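Alpha-1,2-Mannosidase (Trichoderma reesei, PDB 1HCU) probably trims N-glycans by hydrolysing alpha-1,2-linked mannose residues from high-mannose chains, as a calcium-dependent glycosidase of family 47. Local coordinates at residues D72-N75 against T76-Y80; I321-E325 against Q326-D330. One frame throughout, in Å; residues are numbered along the deposited sequence.

How the contacts relate
Both contacts are local, built from side chains close together in sequence, and both lie in the helical framework of the family 47 fold, which is an (alpha/alpha)7 barrel. Contact 1 comes first along the chain, inside helix 71-80; contact 2 follows much later, at the junction where helix 312-323 gives way to helix 326-344. Their centres are 39 Å apart and their nearest atoms about 27 Å apart, so they do not touch; they also lie on different helices. Each also lies away from the probable catalytic residues. Contact 1 illustrates how one helix presents apolar sides to its neighbours, whereas contact 2 illustrates how the chain turns between two successive helices.

Contact 1. Residues D72-N75 against T76-Y80; sequences DIVN and TILQY
Leu78 lies beside Val74, one helical turn back, and its side chain runs along the same direction. Its CB sits 3.4 Å from Val74 O, and its CG comes closer, at 3.2 Å from that same Val74 O. Beyond the branch, CD1 meets Val74 CG1 at 3.7 Å, a methyl-to-methyl contact that continues the packing past the backbone. With chi1 at -70°, CG is turned away from the carbonyl carbon and back along the helix, toward Val74 O. The same Val74 O accepts the backbone bond from Leu78 N, 2.9 Å long and nearly straight. This is the i to i+4 pattern of helix 71-80, part of the helical framework of the (alpha/alpha)7 barrel of family 47. Leu78 also packs on Leu129 and Leu133 of helix 127-144, where a branched apolar residue fits between two helices; an alanine here would probably leave Val74 CG1 without its methyl partner and open a gap toward helix 127-144. A second apolar pair, Ile73 and Ile77, also lies side by side, CG2 of Ile73 meeting CD1 of Ile77 at 3.9 Å, and both press on Trp27 of helix 13-33. The polar residues occupy the exposed side: Asn75 and Gln79 have their amide planes 61° apart, and Asn75 OD1 is 3.9 Å from Gln79 CG, while Gln79 also lies near an N-acetylglucosamine of a glycan attached to the protein.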
# COMPACT_ATOMS: atom_id res chain seq x y z
N ASP A 72 14.43 8.26 20.08
CA ASP A 72 15.73 7.64 19.79
C ASP A 72 15.86 7.04 18.39
O ASP A 72 16.82 7.32 17.68
CB ASP A 72 16.04 6.57 20.83
CG ASP A 72 16.52 7.16 22.14
OD1 ASP A 72 16.21 8.35 22.40
OD2 ASP A 72 17.20 6.44 22.90
N ILE A 73 14.91 6.19 18.02
CA ILE A 73 14.95 5.59 16.70
C ILE A 73 14.90 6.67 15.63
O ILE A 73 15.61 6.59 14.63
CB ILE A 73 13.77 4.61 16.50
CG1 ILE A 73 13.88 3.46 17.52
CG2 ILE A 73 13.75 4.08 15.07
CD1 ILE A 73 12.71 2.52 17.52
N VAL A 74 14.07 7.69 15.85
CA VAL A 74 13.93 8.77 14.89
C VAL A 74 15.27 9.46 14.68
O VAL A 74 15.69 9.71 13.55
CB VAL A 74 12.90 9.82 15.35
CG1 VAL A 74 12.88 11.01 14.39
CG2 VAL A 74 11.53 9.20 15.41
N ASN A 75 15.95 9.77 15.78
CA ASN A 75 17.23 10.43 15.70
C ASN A 75 18.25 9.58 14.94
O ASN A 75 19.01 10.10 14.12
CB ASN A 75 17.73 10.74 17.11
CG ASN A 75 19.15 11.27 17.11
OD1 ASN A 75 20.12 10.50 17.19
ND2 ASN A 75 19.30 12.59 17.01
N THR A 76 18.25 8.27 15.19
CA THR A 76 19.19 7.36 14.53
C THR A 76 19.04 7.43 13.01
O THR A 76 20.04 7.51 12.28
CB THR A 76 18.97 5.90 14.98
OG1 THR A 76 19.08 5.81 16.41
CG2 THR A 76 20.00 4.98 14.35
N ILE A 77 17.80 7.40 12.53
CA ILE A 77 17.52 7.44 11.10
C ILE A 77 17.83 8.80 10.50
O ILE A 77 18.45 8.90 9.44
CB ILE A 77 16.03 7.06 10.83
CG1 ILE A 77 15.71 5.71 11.47
CG2 ILE A 77 15.77 6.96 9.32
CD1 ILE A 77 14.25 5.29 11.39
N LEU A 78 17.43 9.86 11.19
CA LEU A 78 17.70 11.21 10.72
C LEU A 78 19.20 11.44 10.52
O LEU A 78 19.61 12.11 9.57
CB LEU A 78 17.12 12.24 11.70
CG LEU A 78 15.59 12.36 11.77
CD1 LEU A 78 15.21 13.40 12.80
CD2 LEU A 78 15.03 12.76 10.41
N GLN A 79 20.03 10.87 11.39
CA GLN A 79 21.48 11.03 11.27
C GLN A 79 22.00 10.29 10.05
O GLN A 79 23.02 10.65 9.47
CB GLN A 79 22.17 10.49 12.53
CG GLN A 79 21.83 11.24 13.79
CD GLN A 79 22.74 12.41 14.03
OE1 GLN A 79 22.86 13.31 13.19
NE2 GLN A 79 23.41 12.42 15.18
N TYR A 80 21.28 9.24 9.66
CA TYR A 80 21.65 8.42 8.52
C TYR A 80 21.25 9.02 7.16
O TYR A 80 22.03 8.95 6.20
CB TYR A 80 21.04 7.03 8.68
CG TYR A 80 21.15 6.14 7.46
CD1 TYR A 80 20.01 5.68 6.81
CD2 TYR A 80 22.40 5.75 6.96
CE1 TYR A 80 20.10 4.87 5.68
CE2 TYR A 80 22.50 4.93 5.84
CZ TYR A 80 21.34 4.49 5.21
OH TYR A 80 21.43 3.67 4.10

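Contact 2. Residues I321-E325 against Q326-D330; sequences ILLNE and QKYID
A Schellman motif ends helix 312-323, and Glu325, at the N-cap position, starts helix 326-344 almost at once. Asn324 makes the change of direction with a positive phi of 54°, a left-handed backbone conformation that asparagine tolerates better than most residues, and its N bonds back to Ile321 O at 3.2 Å. The backbone of Glu325 then begins the new helix: its O accepts a weak bond from Tyr328 N at 3.2 Å. Water 1 bridges the joint, donating to Asn324 O and accepting from Gln326 N, so that the first N-H of the new helix is supplied with a partner.

Tyr328 carries the apolar part of the contact. Its CD1 lies 3.5 Å from Glu325 CB, with the Glu325 carboxylate plane turned 65° from the ring, and its CE1 meets Leu323 CD1 at 4.1 Å; both neighbours approach the ring obliquely, while CG of the adjacent Lys327 sits over the centre of one face. The phenol suits a place that needs both bulk and a polar end: its ring packs on Val270 and Ala273 of helix 263-280, and its OH is hydrogen-bonded to Asp274. Ile329, on the same helix, rests on Val404 of helix 393-405, which Ile321 touches too.

Glu325 and Lys327 run side by side. Glu325 OE1 comes to 3.1 Å from Lys327 CE, whereas Lys327 NZ lies farther from this OE1, at 3.7 Å, so the oxygen sits beside the methylene and the salt bridge is a long one. The same carboxylate oxygen also reaches the helix start through solvent: water 2 donates to Glu325 OE1 at 2.8 Å and accepts from Lys327 N at 2.9 Å.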
# COMPACT_ATOMS: atom_id res chain seq x y z
N ILE A 321 -16.26 8.88 2.56
CA ILE A 321 -16.07 9.99 3.49
C ILE A 321 -15.95 11.29 2.69
O ILE A 321 -16.74 12.21 2.87
CB ILE A 321 -14.79 9.81 4.33
CG1 ILE A 321 -14.94 8.60 5.25
CG2 ILE A 321 -14.51 11.05 5.17
CD1 ILE A 321 -13.69 8.29 6.01
N LEU A 322 -14.96 11.34 1.80
CA LEU A 322 -14.72 12.52 0.96
C LEU A 322 -15.91 12.92 0.10
O LEU A 322 -16.06 14.09 -0.23
CB LEU A 322 -13.51 12.29 0.06
CG LEU A 322 -12.09 12.54 0.58
CD1 LEU A 322 -11.97 12.17 2.03
CD2 LEU A 322 -11.11 11.74 -0.27
N LEU A 323 -16.77 11.97 -0.26
CA LEU A 323 -17.91 12.31 -1.11
C LEU A 323 -19.25 12.31 -0.40
O LEU A 323 -20.28 12.54 -1.03
CB LEU A 323 -17.98 11.35 -2.30
CG LEU A 323 -16.78 11.43 -3.24
CD1 LEU A 323 -16.85 10.30 -4.24
CD2 LEU A 323 -16.77 12.79 -3.92
N ASN A 324 -19.25 12.04 0.91
CA ASN A 324 -20.49 11.99 1.68
C ASN A 324 -21.49 11.02 1.07
O ASN A 324 -22.69 11.27 1.07
CB ASN A 324 -21.15 13.37 1.78
CG ASN A 324 -20.35 14.34 2.63
OD1 ASN A 324 -20.07 14.09 3.80
ND2 ASN A 324 -19.98 15.47 2.04
N GLU A 325 -20.98 9.90 0.55
CA GLU A 325 -21.81 8.87 -0.06
C GLU A 325 -21.79 7.57 0.75
O GLU A 325 -20.83 6.82 0.69
CB GLU A 325 -21.32 8.56 -1.48
CG GLU A 325 -21.66 9.61 -2.51
CD GLU A 325 -23.16 9.77 -2.69
OE1 GLU A 325 -23.87 8.74 -2.75
OE2 GLU A 325 -23.62 10.93 -2.77
N GLN A 326 -22.86 7.32 1.48
CA GLN A 326 -22.99 6.12 2.31
C GLN A 326 -22.77 4.82 1.54
O GLN A 326 -22.23 3.86 2.09
CB GLN A 326 -24.38 6.07 2.96
CG GLN A 326 -24.40 6.35 4.45
CD GLN A 326 -23.51 5.42 5.25
OE1 GLN A 326 -23.47 4.22 5.02
NE2 GLN A 326 -22.80 5.97 6.21
N LYS A 327 -23.22 4.79 0.28
CA LYS A 327 -23.09 3.61 -0.55
C LYS A 327 -21.64 3.09 -0.59
O LYS A 327 -21.41 1.89 -0.45
CB LYS A 327 -23.56 3.92 -1.98
CG LYS A 327 -22.66 4.92 -2.69
CD LYS A 327 -23.01 5.16 -4.16
CE LYS A 327 -24.18 6.13 -4.35
NZ LYS A 327 -24.27 6.60 -5.78
N TYR A 328 -20.68 4.00 -0.78
CA TYR A 328 -19.27 3.61 -0.85
C TYR A 328 -18.79 3.14 0.52
O TYR A 328 -17.97 2.22 0.62
CB TYR A 328 -18.42 4.78 -1.35
CG TYR A 328 -18.79 5.23 -2.76
CD1 TYR A 328 -18.87 6.58 -3.08
CD2 TYR A 328 -19.12 4.29 -3.74
CE1 TYR A 328 -19.28 7.00 -4.36
CE2 TYR A 328 -19.52 4.69 -5.01
CZ TYR A 328 -19.60 6.04 -5.32
OH TYR A 328 -20.02 6.44 -6.57
N ILE A 329 -19.30 3.76 1.58
CA ILE A 329 -18.91 3.35 2.91
C ILE A 329 -19.46 1.94 3.19
O ILE A 329 -18.72 1.06 3.63
CB ILE A 329 -19.43 4.34 3.98
CG1 ILE A 329 -18.78 5.72 3.77
CG2 ILE A 329 -19.14 3.79 5.38
CD1 ILE A 329 -19.23 6.80 4.74
N ASP A 330 -20.75 1.72 2.91
CA ASP A 330 -21.35 0.40 3.12
C ASP A 330 -20.60 -0.69 2.36
O ASP A 330 -20.33 -1.76 2.90
CB ASP A 330 -22.81 0.36 2.67
CG ASP A 330 -23.70 1.27 3.48
OD1 ASP A 330 -23.31 1.65 4.61
OD2 ASP A 330 -24.80 1.60 2.99
O HOH W 1 -25.18 9.15 1.37
O HOH W 2 -24.77 6.96 -0.81